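Local coordinates for glycosyl hydrolases family 31 family protein (Aspergillus niger, PDB 6DRU), which releases alpha-xylose from the non-reducing terminal glucose of xyloglucan oligosaccharides, as an alpha-xylosidase of glycoside hydrolase family 31, at residues A[662-667]-A[692-697]; A[679-684]-A[699-704]. All blocks are in the same frame, centred on the assembly; numbering follows the deposited sequence.

Both interactions lie in the C-terminal domain, where two beta-sheets pack face to face, and both are largely buried. Interaction 1 pairs strand 661-666 with strand 690-695, which together form a small antiparallel sheet of their own. Interaction 2 joins the end of strand 677-679 and its glycosylated turn to the segment entering strand 703-705, in the neighbouring sheet. The first contact is mostly regular main-chain hydrogen bonding with aliphatic packing, whereas the second is aromatic, with one main-chain bond and one indole bond, and its turn reaches the surface. Phe704 connects them: its side chain packs on Val664, Leu666, Val692 and Val694 of interaction 1.

Interaction 1 (A[662-667]-A[692-697]); sequences WPVYLP and VKVPAP
Val692 O is approached by two hydrogens of strand 661-666. Val664 N donates to it at 2.8 Å, almost in line with the carbonyl bond, and the CA-H of Pro663 adds a weaker contact, with its CA 3.3 Å from the same Val692 O. The partner bond runs back from Val692 N to Val664 O at 2.9 Å, nearly straight at 171°, so the two valines form a hydrogen-bonded antiparallel pair. Trp662 and Val694 make the next such pair. Trp662 N meets Val694 O in the carbonyl plane, while Val694 N, which donates to Trp662 O, is tilted out of that carbonyl's plane. Between them, Pro663 and Lys693 face each other as a non-hydrogen-bonded pair. Having no N-H, Pro663 fits this position without costing a cross-strand bond, and its CB meets Lys693 CG at 4.1 Å.

On the face bearing Val664, Val692 and Val694 the contacts are aliphatic. One methyl of Leu666, CD1, lies 3.7 Å from Val692 CG2 and 3.9 Å from Val692 CG1, the two side chains crossing at about a right angle. The Val692 torsion (chi1 -56°) places CG2 between the backbone N and the carbonyl carbon and CG1 beside the backbone N, and the leucine branch meets both methyls. Beyond the last strand pair, Ala696 CB packs against Trp662 CB at 3.9 Å. The Trp662 indole itself turns away toward Pro702 and a bound NAG. Phe704, from strand 703-705, covers the valine face, an arrangement characteristic of a beta-sandwich, the architecture of the GH31 C-terminal domain.

Interaction 2 (A[679-684]-A[699-704]); sequences YWWTNE and QHIPVF. With NAG (2-acetamido-2-deoxy-beta-D-glucopyranose), chain K.
A hairpin turn linking strands 677-679 and 685-686 packs here on the segment leading into strand 703-705, with Tyr679 against Phe704 and Trp681 against His700. The five-membered ring of Trp681 and the imidazole form an offset stack, with centroids 3.9 Å apart and planes only 9° from parallel. His700 CB also sits over the five-membered ring, 3.5 Å from its centroid, making a CH-pi contact. On the opposite indole face Trp680 CD1 lies 3.5 Å above the plane, toward the rim. Trp681 CG stands beside the backbone N (chi1 -53°), directing the indole toward the 699-704 segment. There its NE1 donates to Ile701 O at 2.9 Å; the acceptor lies close to the indole plane, but the donor is well above the carbonyl plane. Stack and bond together restrict rotation of the indole.

Where the turn meets the sheet, Tyr679 and Phe704 are a non-hydrogen-bonded antiparallel pair in the larger sheet of the domain's beta-sandwich. Tyr679 CD1 lies over the Phe704 ring face, 3.5 Å from Phe704 CE2, and the ring planes are inclined at 56°. At its far end Tyr679 OH hydrogen-bonds Pro695 O, tying this sheet to strand 690-695. Trp680 N donates to Val703 O at 2.9 Å, while its indole makes a cation-pi contact with Arg709.

The turn is closed by backbone bonds from Tyr679 N to Glu684 O and from Asn683 N to Tyr679 O. Thr682 OG1 accepts from Glu684 N at 3.3 Å in an ST turn. Asn683, which lies between Thr682 and Glu684 in the chain, carries the NAG through a 1.5 Å covalent bond from Asn683 ND2 to NAG C1.

Interaction 1 (A[662-667]-A[692-697])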
loop_
_atom_site.group_PDB
_atom_site.type_symbol
_atom_site.label_atom_id
_atom_site.label_comp_id
_atom_site.label_asym_id
_atom_site.label_seq_id
_atom_site.Cartn_x
_atom_site.Cartn_y
_atom_site.Cartn_z
ATOM N N TRP A 662 40.417 -21.607 -36.382
ATOM C CA TRP A 662 39.647 -20.656 -35.596
ATOM C C TRP A 662 40.113 -19.240 -35.909
ATOM O O TRP A 662 41.328 -18.973 -35.907
ATOM C CB TRP A 662 39.774 -20.944 -34.096
ATOM C CG TRP A 662 38.703 -20.282 -33.298
ATOM C CD1 TRP A 662 38.848 -19.245 -32.427
ATOM C CD2 TRP A 662 37.305 -20.596 -33.322
ATOM N NE1 TRP A 662 37.629 -18.904 -31.892
ATOM C CE2 TRP A 662 36.665 -19.717 -32.428
ATOM C CE3 TRP A 662 36.534 -21.540 -34.008
ATOM C CZ2 TRP A 662 35.290 -19.754 -32.202
ATOM C CZ3 TRP A 662 35.170 -21.574 -33.781
ATOM C CH2 TRP A 662 34.563 -20.687 -32.886
ATOM N N PRO A 663 39.194 -18.307 -36.179
ATOM C CA PRO A 663 39.605 -16.928 -36.467
ATOM C C PRO A 663 39.715 -16.088 -35.205
ATOM O O PRO A 663 38.712 -15.829 -34.533
ATOM C CB PRO A 663 38.491 -16.422 -37.390
ATOM C CG PRO A 663 37.275 -17.271 -37.039
ATOM C CD PRO A 663 37.730 -18.459 -36.213
ATOM N N VAL A 664 40.928 -15.653 -34.878
ATOM C CA VAL A 664 41.194 -14.854 -33.688
ATOM C C VAL A 664 41.621 -13.462 -34.127
ATOM O O VAL A 664 42.494 -13.319 -34.993
ATOM C CB VAL A 664 42.274 -15.503 -32.805
ATOM C CG1 VAL A 664 42.572 -14.622 -31.603
ATOM C CG2 VAL A 664 41.836 -16.892 -32.368
ATOM N N TYR A 665 41.011 -12.440 -33.535
ATOM C CA TYR A 665 41.414 -11.063 -33.782
ATOM C C TYR A 665 42.544 -10.687 -32.832
ATOM O O TYR A 665 42.351 -10.648 -31.612
ATOM C CB TYR A 665 40.244 -10.094 -33.616
ATOM C CG TYR A 665 40.673 -8.657 -33.791
ATOM C CD1 TYR A 665 40.928 -8.144 -35.055
ATOM C CD2 TYR A 665 40.843 -7.820 -32.697
ATOM C CE1 TYR A 665 41.331 -6.839 -35.228
ATOM C CE2 TYR A 665 41.245 -6.508 -32.861
ATOM C CZ TYR A 665 41.488 -6.025 -34.131
ATOM O OH TYR A 665 41.888 -4.724 -34.311
ATOM N N LEU A 666 43.721 -10.413 -33.392
ATOM C CA LEU A 666 44.848 -9.937 -32.603
ATOM C C LEU A 666 44.791 -8.418 -32.548
ATOM O O LEU A 666 44.925 -7.767 -33.596
ATOM C CB LEU A 666 46.160 -10.400 -33.212
ATOM C CG LEU A 666 46.285 -11.913 -33.360
ATOM C CD1 LEU A 666 47.458 -12.256 -34.251
ATOM C CD2 LEU A 666 46.428 -12.573 -31.998
ATOM N N PRO A 667 44.582 -7.814 -31.381
ATOM C CA PRO A 667 44.491 -6.352 -31.316
ATOM C C PRO A 667 45.833 -5.693 -31.596
ATOM O O PRO A 667 46.901 -6.301 -31.497
ATOM C CB PRO A 667 44.032 -6.085 -29.876
ATOM C CG PRO A 667 43.528 -7.410 -29.368
ATOM C CD PRO A 667 44.342 -8.440 -30.073
ATOM N N VAL A 692 43.418 -13.412 -37.722
ATOM C CA VAL A 692 44.219 -14.521 -38.221
ATOM C C VAL A 692 43.477 -15.821 -37.941
ATOM O O VAL A 692 42.764 -15.950 -36.941
ATOM C CB VAL A 692 45.631 -14.537 -37.593
ATOM C CG1 VAL A 692 46.328 -13.205 -37.823
ATOM C CG2 VAL A 692 45.563 -14.851 -36.106
ATOM N N LYS A 693 43.629 -16.780 -38.850
ATOM C CA LYS A 693 43.037 -18.105 -38.701
ATOM C C LYS A 693 44.143 -19.076 -38.303
ATOM O O LYS A 693 44.996 -19.429 -39.124
ATOM C CB LYS A 693 42.345 -18.546 -39.990
ATOM C CG LYS A 693 41.028 -17.830 -40.255
ATOM C CD LYS A 693 40.729 -17.745 -41.746
ATOM C CE LYS A 693 39.642 -16.718 -42.041
ATOM N NZ LYS A 693 40.110 -15.326 -41.781
ATOM N N VAL A 694 44.128 -19.504 -37.045
ATOM C CA VAL A 694 45.191 -20.336 -36.489
ATOM C C VAL A 694 44.742 -21.791 -36.418
ATOM O O VAL A 694 43.533 -22.066 -36.376
ATOM C CB VAL A 694 45.625 -19.815 -35.111
ATOM C CG1 VAL A 694 46.175 -18.415 -35.249
ATOM C CG2 VAL A 694 44.446 -19.832 -34.153
ATOM N N PRO A 695 45.671 -22.748 -36.417
ATOM C CA PRO A 695 45.289 -24.162 -36.274
ATOM C C PRO A 695 44.722 -24.430 -34.888
ATOM O O PRO A 695 45.382 -24.193 -33.874
ATOM C CB PRO A 695 46.609 -24.909 -36.500
ATOM C CG PRO A 695 47.665 -23.916 -36.138
ATOM C CD PRO A 695 47.127 -22.584 -36.568
ATOM N N ALA A 696 43.492 -24.934 -34.852
ATOM C CA ALA A 696 42.792 -25.227 -33.603
ATOM C C ALA A 696 42.261 -26.653 -33.640
ATOM O O ALA A 696 41.058 -26.874 -33.831
ATOM C CB ALA A 696 41.662 -24.227 -33.357
ATOM N N PRO A 697 43.133 -27.654 -33.467
ATOM C CA PRO A 697 42.637 -29.024 -33.287
ATOM C C PRO A 697 41.944 -29.172 -31.941
ATOM O O PRO A 697 41.909 -28.217 -31.157
ATOM C CB PRO A 697 43.909 -29.875 -33.377
ATOM C CG PRO A 697 44.994 -28.958 -32.929
ATOM C CD PRO A 697 44.605 -27.586 -33.406
#

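Interaction 2 (A[679-684]-A[699-704])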
loop_
_atom_site.group_PDB
_atom_site.type_symbol
_atom_site.label_atom_id
_atom_site.label_comp_id
_atom_site.label_asym_id
_atom_site.label_seq_id
_atom_site.Cartn_x
_atom_site.Cartn_y
_atom_site.Cartn_z
ATOM N N TYR A 679 51.741 -17.367 -31.149
ATOM C CA TYR A 679 50.787 -18.445 -30.937
ATOM C C TYR A 679 51.398 -19.512 -30.037
ATOM O O TYR A 679 52.567 -19.876 -30.181
ATOM C CB TYR A 679 50.357 -19.046 -32.272
ATOM C CG TYR A 679 49.122 -19.910 -32.181
ATOM C CD1 TYR A 679 47.926 -19.392 -31.699
ATOM C CD2 TYR A 679 49.142 -21.233 -32.597
ATOM C CE1 TYR A 679 46.791 -20.174 -31.615
ATOM C CE2 TYR A 679 48.011 -22.023 -32.521
ATOM C CZ TYR A 679 46.837 -21.488 -32.030
ATOM O OH TYR A 679 45.709 -22.271 -31.954
ATOM N N TRP A 680 50.594 -20.008 -29.093
ATOM C CA TRP A 680 51.121 -20.886 -28.054
ATOM C C TRP A 680 51.577 -22.224 -28.621
ATOM O O TRP A 680 52.600 -22.768 -28.192
ATOM C CB TRP A 680 50.066 -21.100 -26.970
ATOM C CG TRP A 680 50.566 -21.861 -25.782
ATOM C CD1 TRP A 680 50.558 -23.217 -25.610
ATOM C CD2 TRP A 680 51.144 -21.310 -24.593
ATOM N NE1 TRP A 680 51.098 -23.542 -24.387
ATOM C CE2 TRP A 680 51.466 -22.389 -23.744
ATOM C CE3 TRP A 680 51.423 -20.008 -24.164
ATOM C CZ2 TRP A 680 52.050 -22.205 -22.492
ATOM C CZ3 TRP A 680 52.005 -19.827 -22.920
ATOM C CH2 TRP A 680 52.312 -20.920 -22.099
ATOM N N TRP A 681 50.834 -22.771 -29.582
ATOM C CA TRP A 681 51.064 -24.142 -30.018
ATOM C C TRP A 681 52.046 -24.260 -31.174
ATOM O O TRP A 681 52.641 -25.329 -31.354
ATOM C CB TRP A 681 49.732 -24.790 -30.403
ATOM C CG TRP A 681 48.715 -24.674 -29.317
ATOM C CD1 TRP A 681 47.592 -23.903 -29.326
ATOM C CD2 TRP A 681 48.747 -25.322 -28.039
ATOM N NE1 TRP A 681 46.911 -24.044 -28.143
ATOM C CE2 TRP A 681 47.599 -24.909 -27.335
ATOM C CE3 TRP A 681 49.629 -26.219 -27.427
ATOM C CZ2 TRP A 681 47.311 -25.361 -26.049
ATOM C CZ3 TRP A 681 49.341 -26.665 -26.151
ATOM C CH2 TRP A 681 48.192 -26.235 -25.475
ATOM N N THR A 682 52.234 -23.201 -31.959
ATOM C CA THR A 682 53.162 -23.230 -33.078
ATOM C C THR A 682 54.358 -22.306 -32.896
ATOM O O THR A 682 55.292 -22.370 -33.703
ATOM C CB THR A 682 52.441 -22.858 -34.382
ATOM O OG1 THR A 682 52.155 -21.455 -34.392
ATOM C CG2 THR A 682 51.141 -23.636 -34.514
ATOM N N ASN A 683 54.349 -21.450 -31.873
ATOM C CA ASN A 683 55.405 -20.471 -31.621
ATOM C C ASN A 683 55.570 -19.483 -32.771
ATOM O O ASN A 683 56.593 -18.797 -32.860
ATOM C CB ASN A 683 56.742 -21.150 -31.311
ATOM C CG ASN A 683 56.779 -21.746 -29.925
ATOM O OD1 ASN A 683 56.310 -21.137 -28.963
ATOM N ND2 ASN A 683 57.335 -22.944 -29.813
ATOM N N GLU A 684 54.578 -19.396 -33.652
ATOM C CA GLU A 684 54.638 -18.466 -34.767
ATOM C C GLU A 684 54.189 -17.083 -34.318
ATOM O O GLU A 684 53.265 -16.945 -33.510
ATOM C CB GLU A 684 53.763 -18.956 -35.921
ATOM C CG GLU A 684 53.728 -18.018 -37.118
ATOM C CD GLU A 684 53.204 -18.684 -38.373
ATOM O OE1 GLU A 684 53.385 -19.913 -38.518
ATOM O OE2 GLU A 684 52.610 -17.979 -39.216
ATOM N N GLN A 699 42.750 -30.664 -29.257
ATOM C CA GLN A 699 43.629 -30.610 -28.099
ATOM C C GLN A 699 44.217 -29.226 -27.855
ATOM O O GLN A 699 44.864 -29.022 -26.821
ATOM C CB GLN A 699 44.776 -31.615 -28.251
ATOM C CG GLN A 699 44.459 -32.809 -29.139
ATOM C CD GLN A 699 44.697 -32.524 -30.609
ATOM O OE1 GLN A 699 45.513 -31.673 -30.961
ATOM N NE2 GLN A 699 43.983 -33.235 -31.474
ATOM N N HIS A 700 44.022 -28.281 -28.771
ATOM C CA HIS A 700 44.613 -26.952 -28.674
ATOM C C HIS A 700 43.517 -25.901 -28.570
ATOM O O HIS A 700 42.579 -25.894 -29.374
ATOM C CB HIS A 700 45.511 -26.665 -29.881
ATOM C CG HIS A 700 46.738 -27.521 -29.937
ATOM N ND1 HIS A 700 47.221 -28.202 -28.841
ATOM C CD2 HIS A 700 47.576 -27.813 -30.960
ATOM C CE1 HIS A 700 48.307 -28.871 -29.184
ATOM N NE2 HIS A 700 48.543 -28.654 -30.465
ATOM N N ILE A 701 43.634 -25.024 -27.584
ATOM C CA ILE A 701 42.743 -23.875 -27.431
ATOM C C ILE A 701 43.475 -22.635 -27.930
ATOM O O ILE A 701 44.624 -22.406 -27.525
ATOM C CB ILE A 701 42.282 -23.693 -25.971
ATOM C CG1 ILE A 701 41.418 -22.437 -25.845
ATOM C CG2 ILE A 701 43.465 -23.673 -25.005
ATOM C CD1 ILE A 701 40.861 -22.222 -24.473
ATOM N N PRO A 702 42.870 -21.833 -28.809
ATOM C CA PRO A 702 43.577 -20.667 -29.358
ATOM C C PRO A 702 44.030 -19.686 -28.288
ATOM O O PRO A 702 43.211 -19.023 -27.644
ATOM C CB PRO A 702 42.538 -20.040 -30.297
ATOM C CG PRO A 702 41.642 -21.176 -30.675
ATOM C CD PRO A 702 41.564 -22.046 -29.454
ATOM N N VAL A 703 45.343 -19.603 -28.087
ATOM C CA VAL A 703 45.944 -18.729 -27.086
ATOM C C VAL A 703 47.207 -18.118 -27.675
ATOM O O VAL A 703 48.079 -18.838 -28.172
ATOM C CB VAL A 703 46.272 -19.483 -25.780
ATOM C CG1 VAL A 703 47.152 -18.631 -24.875
ATOM C CG2 VAL A 703 44.998 -19.885 -25.054
ATOM N N PHE A 704 47.301 -16.793 -27.631
ATOM C CA PHE A 704 48.510 -16.065 -27.984
ATOM C C PHE A 704 49.120 -15.473 -26.722
ATOM O O PHE A 704 48.494 -15.444 -25.659
ATOM C CB PHE A 704 48.213 -14.954 -28.998
ATOM C CG PHE A 704 47.607 -15.443 -30.279
ATOM C CD1 PHE A 704 46.256 -15.741 -30.353
ATOM C CD2 PHE A 704 48.384 -15.597 -31.413
ATOM C CE1 PHE A 704 45.695 -16.187 -31.530
ATOM C CE2 PHE A 704 47.826 -16.042 -32.593
ATOM C CZ PHE A 704 46.479 -16.334 -32.649
HETATM C C1 NAG K . 57.387 -23.430 -28.447
HETATM C C2 NAG K . 57.596 -24.906 -28.691
HETATM C C3 NAG K . 57.592 -25.670 -27.420
HETATM C C4 NAG K . 58.571 -25.065 -26.436
HETATM C C5 NAG K . 58.326 -23.577 -26.291
HETATM C C6 NAG K . 59.391 -22.963 -25.408
HETATM C C7 NAG K . 56.921 -25.882 -30.848
HETATM C C8 NAG K . 58.365 -25.900 -31.303
HETATM N N2 NAG K . 56.581 -25.389 -29.562
HETATM O O3 NAG K . 57.896 -27.019 -27.694
HETATM O O4 NAG K . 58.417 -25.686 -25.181
HETATM O O5 NAG K . 58.369 -22.966 -27.556
HETATM O O6 NAG K . 59.183 -21.571 -25.324
HETATM O O7 NAG K . 56.047 -26.290 -31.586
#